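Local coordinates for protein beta-mannosidase GH2 (PDB 4UOJ) that probably hydrolyses terminal, non-reducing beta-D-mannose residues from beta-mannosides, at residues G262-H267 with V328-A333; V622-H627 with L634-H639. All blocks are in the same frame, centred on the assembly; numbering follows the deposited sequence.

Interaction 1: residues G262-H267 with V328-A333; sequences GTLPKH and VSVSSA
Leu-264, a buried residue, makes the first touch. Its CG stands anti to the backbone N (chi1 167°), which carries CD1 to within 3.9 Å of CG1 of Val-330; the two side chains meet at about a right angle. Leu-258 and Val-299, from the strands of the facing sheet, also touch Val-330. Pro-265 comes next and presents one side of its ring to the serine hydroxyl: CB lies 3.2 Å and CG 3.3 Å from OG of Ser-332, with CD also close by. These are van der Waals contacts of an oxygen with ring carbons, and the Ser-332 hydroxyl gains no hydrogen bond from the loop. The proline carbonyl turns elsewhere, accepting a bond from NE2 of Gln-294. At His-267 the backbone takes a left-handed conformation, and its O approaches N of Ala-333 to 3.8 Å, too far for a hydrogen bond. CB of His-267 lies 4.4 Å from CB of Ala-333 at the protein surface. Van der Waals contact, with no hydrogen bond between the two segments, therefore joins loop 262-267, which passes from strand 252-261 in one sheet to strand 269-276 in the other, to residues 330-333: the closing of one end of an immunoglobulin-like beta-sandwich, as in family 2 glycoside hydrolases.

Interaction 2: residues V622-H627 with L634-H639; sequences VILRNH and LTRNIH. With NAG (2-acetamido-2-deoxy-beta-D-glucopyranose), chain Q.
Leu-624 fills the tight part of this contact, and almost everything that meets it does so through one methyl. CD2 lies 4.0 Å from CG1 of Ile-638, and the carbonyl C and CB of Arg-636 are about as near, so a single branch sits against the bend that leads into helix 638-655. The leucine is buried, its CG anti to the carbonyl carbon (chi1 -75°), a torsion that swings the branched end forward to the bend. Beside it, Ile-623 lays CG2 within 4.0 Å of the carbonyl O of Ile-638, an oxygen that is itself hydrogen-bonded to OG1 of Thr-642. No hydrogen bond joins the two segments.

The outer side is looser. Arg-636 runs extended from CG to NE along the exposed side, with CD1 of Leu-624 obliquely placed to its guanidinium. Successive inverse gamma turns centred on Arg-636 and Asn-637 bend the chain here; the one centred on Asn-637 is closed by a weak bond from N of Ile-638 to O of Arg-636. The first side-chain bond of Asn-637 points away from 622-627, and its amide works in two directions: OD1 caps the helix by accepting from N of Asn-640, while ND2 donates to O5 of an N-acetylglucosamine at 2.8 Å, with a bent N-H...O angle of 133°, and to O of Ala-631. That sugar is probably linked to Asn-640, which opens an Asn-Ser-Thr sequon with Ser-641 and Thr-642.

Taken together, this is a short connection between helix 620-625 and helix 638-655, packed by Leu-624 and ending in an asparagine N-cap beside a probable N-glycan.

How the interactions relate
Interaction 1 closes before interaction 2 opens along the chain, and the two never meet: their centres are 58 Å apart, their nearest atoms about 44 Å, and they lie on opposite sides of the chain's centre. They share no sheet or helix. Contact 262-267 with 328-333 belongs to an all-beta sandwich, where it spans 60 residues of intervening chain. Contact 622-627 with 634-639 is local, bridging six residues in a helical region between strands 591-595 and 702-705, the latter a strand of the mixed sheet, pairing parallel with 380-389, of what is probably the catalytic barrel. Each thus belongs to a separate part of a multidomain enzyme and rests on van der Waals contact without cross-segment hydrogen bonds.

Interaction 1: residues G262-H267 with V328-A333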
loop_
_atom_site.group_PDB
_atom_site.type_symbol
_atom_site.label_atom_id
_atom_site.label_comp_id
_atom_site.label_asym_id
_atom_site.label_seq_id
_atom_site.Cartn_x
_atom_site.Cartn_y
_atom_site.Cartn_z
ATOM N N GLY A 262 -7.981 33.721 -9.762
ATOM C CA GLY A 262 -6.870 34.614 -9.490
ATOM C C GLY A 262 -7.253 35.686 -8.484
ATOM O O GLY A 262 -6.731 35.679 -7.361
ATOM N N THR A 263 -8.188 36.585 -8.867
ATOM C CA THR A 263 -8.567 37.780 -8.055
ATOM C C THR A 263 -9.908 37.734 -7.282
ATOM O O THR A 263 -10.978 37.937 -7.869
ATOM C CB THR A 263 -8.439 39.081 -8.887
ATOM O OG1 THR A 263 -7.188 39.081 -9.582
ATOM C CG2 THR A 263 -8.543 40.331 -8.021
ATOM N N LEU A 264 -9.819 37.531 -5.952
ATOM C CA LEU A 264 -10.981 37.486 -5.055
ATOM C C LEU A 264 -11.125 38.815 -4.316
ATOM O O LEU A 264 -10.217 39.191 -3.576
ATOM C CB LEU A 264 -10.870 36.332 -4.045
ATOM C CG LEU A 264 -11.833 36.317 -2.845
ATOM C CD1 LEU A 264 -13.254 35.956 -3.264
ATOM C CD2 LEU A 264 -11.338 35.369 -1.770
ATOM N N PRO A 265 -12.260 39.525 -4.482
ATOM C CA PRO A 265 -12.398 40.828 -3.811
ATOM C C PRO A 265 -12.552 40.731 -2.296
ATOM O O PRO A 265 -12.985 39.703 -1.784
ATOM C CB PRO A 265 -13.643 41.446 -4.475
ATOM C CG PRO A 265 -13.919 40.601 -5.697
ATOM C CD PRO A 265 -13.429 39.236 -5.333
ATOM N N LYS A 266 -12.185 41.814 -1.598
ATOM C CA LYS A 266 -12.236 41.951 -0.138
ATOM C C LYS A 266 -13.639 41.691 0.431
ATOM O O LYS A 266 -14.629 41.817 -0.297
ATOM C CB LYS A 266 -11.716 43.344 0.296
ATOM C CG LYS A 266 -10.248 43.600 -0.036
ATOM C CD LYS A 266 -9.300 43.051 1.038
ATOM C CE LYS A 266 -8.053 42.405 0.457
ATOM N NZ LYS A 266 -7.137 43.386 -0.195
ATOM N N HIS A 267 -13.700 41.339 1.736
ATOM C CA HIS A 267 -14.931 41.008 2.488
ATOM C C HIS A 267 -15.657 39.838 1.827
ATOM O O HIS A 267 -16.858 39.921 1.539
ATOM C CB HIS A 267 -15.916 42.208 2.662
ATOM C CG HIS A 267 -15.294 43.498 3.102
ATOM N ND1 HIS A 267 -15.544 44.691 2.440
ATOM C CD2 HIS A 267 -14.462 43.762 4.137
ATOM C CE1 HIS A 267 -14.859 45.631 3.066
ATOM N NE2 HIS A 267 -14.183 45.107 4.087
ATOM N N VAL A 328 -18.494 23.979 -0.923
ATOM C CA VAL A 328 -18.119 25.270 -0.360
ATOM C C VAL A 328 -18.282 26.316 -1.443
ATOM O O VAL A 328 -17.723 26.164 -2.526
ATOM C CB VAL A 328 -16.682 25.281 0.219
ATOM C CG1 VAL A 328 -16.416 26.562 1.002
ATOM C CG2 VAL A 328 -16.421 24.057 1.099
ATOM N N SER A 329 -19.077 27.360 -1.151
ATOM C CA SER A 329 -19.357 28.463 -2.086
ATOM C C SER A 329 -18.784 29.771 -1.564
ATOM O O SER A 329 -19.059 30.169 -0.438
ATOM C CB SER A 329 -20.855 28.601 -2.339
ATOM O OG SER A 329 -21.336 27.525 -3.118
ATOM N N VAL A 330 -17.966 30.428 -2.387
ATOM C CA VAL A 330 -17.352 31.714 -2.037
ATOM C C VAL A 330 -18.014 32.849 -2.827
ATOM O O VAL A 330 -17.958 32.883 -4.052
ATOM C CB VAL A 330 -15.807 31.714 -2.183
ATOM C CG1 VAL A 330 -15.205 33.008 -1.638
ATOM C CG2 VAL A 330 -15.198 30.510 -1.476
ATOM N N SER A 331 -18.658 33.760 -2.095
ATOM C CA SER A 331 -19.333 34.931 -2.653
ATOM C C SER A 331 -18.619 36.201 -2.234
ATOM O O SER A 331 -18.038 36.267 -1.156
ATOM C CB SER A 331 -20.792 34.991 -2.190
ATOM O OG SER A 331 -21.616 34.169 -2.996
ATOM N N SER A 332 -18.693 37.226 -3.082
ATOM C CA SER A 332 -18.108 38.533 -2.781
ATOM C C SER A 332 -19.199 39.541 -2.454
ATOM O O SER A 332 -20.329 39.381 -2.914
ATOM C CB SER A 332 -17.276 39.024 -3.952
ATOM O OG SER A 332 -16.266 39.882 -3.463
ATOM N N ALA A 333 -18.857 40.566 -1.648
ATOM C CA ALA A 333 -19.774 41.658 -1.284
ATOM C C ALA A 333 -20.220 42.374 -2.575
ATOM O O ALA A 333 -19.384 42.877 -3.335
ATOM C CB ALA A 333 -19.095 42.629 -0.317
#

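Interaction 2: residues V622-H627 with L634-H639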
loop_
_atom_site.group_PDB
_atom_site.type_symbol
_atom_site.label_atom_id
_atom_site.label_comp_id
_atom_site.label_asym_id
_atom_site.label_seq_id
_atom_site.Cartn_x
_atom_site.Cartn_y
_atom_site.Cartn_z
ATOM N N VAL A 622 15.117 -14.935 -16.015
ATOM C CA VAL A 622 14.433 -15.077 -14.711
ATOM C C VAL A 622 15.315 -14.490 -13.584
ATOM O O VAL A 622 14.836 -13.658 -12.813
ATOM C CB VAL A 622 13.948 -16.543 -14.444
ATOM C CG1 VAL A 622 13.567 -16.777 -12.983
ATOM C CG2 VAL A 622 12.770 -16.926 -15.363
ATOM N N ILE A 623 16.613 -14.881 -13.547
ATOM C CA ILE A 623 17.607 -14.406 -12.575
ATOM C C ILE A 623 17.716 -12.878 -12.633
ATOM O O ILE A 623 17.556 -12.214 -11.605
ATOM C CB ILE A 623 19.004 -15.080 -12.760
ATOM C CG1 ILE A 623 18.955 -16.584 -12.421
ATOM C CG2 ILE A 623 20.073 -14.376 -11.899
ATOM C CD1 ILE A 623 20.197 -17.382 -12.837
ATOM N N LEU A 624 17.958 -12.319 -13.831
ATOM C CA LEU A 624 18.128 -10.873 -14.004
ATOM C C LEU A 624 16.897 -10.026 -13.671
ATOM O O LEU A 624 17.023 -8.813 -13.463
ATOM C CB LEU A 624 18.708 -10.527 -15.398
ATOM C CG LEU A 624 20.203 -10.809 -15.571
ATOM C CD1 LEU A 624 20.602 -10.716 -17.030
ATOM C CD2 LEU A 624 21.067 -9.895 -14.706
ATOM N N ARG A 625 15.724 -10.664 -13.611
ATOM C CA ARG A 625 14.488 -10.004 -13.230
ATOM C C ARG A 625 14.266 -10.083 -11.733
ATOM O O ARG A 625 13.395 -9.390 -11.213
ATOM C CB ARG A 625 13.303 -10.538 -14.033
ATOM C CG ARG A 625 13.323 -10.113 -15.511
ATOM C CD ARG A 625 12.263 -10.862 -16.307
ATOM N NE ARG A 625 10.921 -10.358 -16.019
ATOM C CZ ARG A 625 10.320 -9.398 -16.709
ATOM N NH1 ARG A 625 10.913 -8.854 -17.760
ATOM N NH2 ARG A 625 9.113 -8.975 -16.358
ATOM N N ASN A 626 15.060 -10.906 -11.037
ATOM C CA ASN A 626 14.997 -11.006 -9.578
ATOM C C ASN A 626 15.899 -9.893 -9.045
ATOM O O ASN A 626 17.121 -9.964 -9.198
ATOM C CB ASN A 626 15.449 -12.396 -9.070
ATOM C CG ASN A 626 15.311 -12.610 -7.555
ATOM O OD1 ASN A 626 15.149 -11.672 -6.761
ATOM N ND2 ASN A 626 15.418 -13.866 -7.129
ATOM N N HIS A 627 15.300 -8.859 -8.452
ATOM C CA HIS A 627 16.062 -7.731 -7.947
ATOM C C HIS A 627 16.387 -7.844 -6.452
ATOM O O HIS A 627 16.822 -6.882 -5.832
ATOM C CB HIS A 627 15.429 -6.380 -8.348
ATOM C CG HIS A 627 15.580 -6.042 -9.795
ATOM N ND1 HIS A 627 15.029 -4.899 -10.335
ATOM C CD2 HIS A 627 16.191 -6.719 -10.795
ATOM C CE1 HIS A 627 15.333 -4.892 -11.621
ATOM N NE2 HIS A 627 16.043 -5.971 -11.933
ATOM N N LEU A 634 24.540 -0.011 -12.500
ATOM C CA LEU A 634 23.987 -0.283 -13.826
ATOM C C LEU A 634 24.424 -1.588 -14.480
ATOM O O LEU A 634 24.083 -1.836 -15.635
ATOM C CB LEU A 634 24.199 0.917 -14.756
ATOM C CG LEU A 634 23.658 2.264 -14.234
ATOM C CD1 LEU A 634 24.254 3.425 -15.029
ATOM C CD2 LEU A 634 22.139 2.321 -14.236
ATOM N N THR A 635 25.127 -2.448 -13.730
ATOM C CA THR A 635 25.635 -3.719 -14.259
ATOM C C THR A 635 24.540 -4.782 -14.278
ATOM O O THR A 635 23.524 -4.630 -13.603
ATOM C CB THR A 635 26.896 -4.212 -13.485
ATOM O OG1 THR A 635 26.532 -4.637 -12.168
ATOM C CG2 THR A 635 28.009 -3.150 -13.414
ATOM N N ARG A 636 24.755 -5.844 -15.068
ATOM C CA ARG A 636 23.899 -7.011 -15.143
ATOM C C ARG A 636 24.457 -7.916 -14.047
ATOM O O ARG A 636 25.335 -8.746 -14.293
ATOM C CB ARG A 636 24.016 -7.700 -16.519
ATOM C CG ARG A 636 23.535 -6.886 -17.693
ATOM C CD ARG A 636 23.284 -7.785 -18.893
ATOM N NE ARG A 636 22.503 -7.089 -19.920
ATOM C CZ ARG A 636 21.813 -7.699 -20.878
ATOM N NH1 ARG A 636 21.810 -9.022 -20.964
ATOM N NH2 ARG A 636 21.122 -6.988 -21.758
ATOM N N ASN A 637 23.991 -7.698 -12.823
ATOM C CA ASN A 637 24.495 -8.366 -11.634
ATOM C C ASN A 637 23.823 -9.715 -11.372
ATOM O O ASN A 637 22.864 -9.839 -10.601
ATOM C CB ASN A 637 24.422 -7.409 -10.439
ATOM C CG ASN A 637 25.353 -7.730 -9.309
ATOM O OD1 ASN A 637 25.612 -8.886 -8.992
ATOM N ND2 ASN A 637 25.837 -6.696 -8.641
ATOM N N ILE A 638 24.369 -10.736 -12.014
ATOM C CA ILE A 638 23.950 -12.132 -11.879
ATOM C C ILE A 638 24.186 -12.651 -10.441
ATOM O O ILE A 638 23.328 -13.315 -9.884
ATOM C CB ILE A 638 24.629 -12.993 -12.994
ATOM C CG1 ILE A 638 23.916 -12.743 -14.335
ATOM C CG2 ILE A 638 24.616 -14.495 -12.673
ATOM C CD1 ILE A 638 24.806 -12.823 -15.577
ATOM N N HIS A 639 25.326 -12.303 -9.841
ATOM C CA HIS A 639 25.695 -12.719 -8.495
ATOM C C HIS A 639 24.658 -12.291 -7.440
ATOM O O HIS A 639 24.198 -13.119 -6.660
ATOM C CB HIS A 639 27.109 -12.211 -8.117
ATOM C CG HIS A 639 27.471 -12.498 -6.694
ATOM N ND1 HIS A 639 28.061 -13.688 -6.317
ATOM C CD2 HIS A 639 27.244 -11.772 -5.572
ATOM C CE1 HIS A 639 28.209 -13.648 -5.001
ATOM N NE2 HIS A 639 27.717 -12.511 -4.514
HETATM C C1 NAG Q . 25.608 -6.169 -5.039
HETATM C C2 NAG Q . 26.168 -6.721 -3.719
HETATM C C3 NAG Q . 27.285 -5.795 -3.213
HETATM C C4 NAG Q . 28.342 -5.588 -4.301
HETATM C C5 NAG Q . 27.644 -5.015 -5.552
HETATM C C6 NAG Q . 28.611 -4.791 -6.712
HETATM C C7 NAG Q . 24.968 -7.931 -1.962
HETATM C C8 NAG Q . 23.756 -7.966 -1.077
HETATM N N2 NAG Q . 25.097 -6.854 -2.737
HETATM O O3 NAG Q . 27.860 -6.356 -2.057
HETATM O O4 NAG Q . 29.432 -4.769 -3.845
HETATM O O5 NAG Q . 26.614 -5.926 -6.012
HETATM O O6 NAG Q . 29.265 -6.008 -7.069
HETATM O O7 NAG Q . 25.776 -8.854 -1.973
#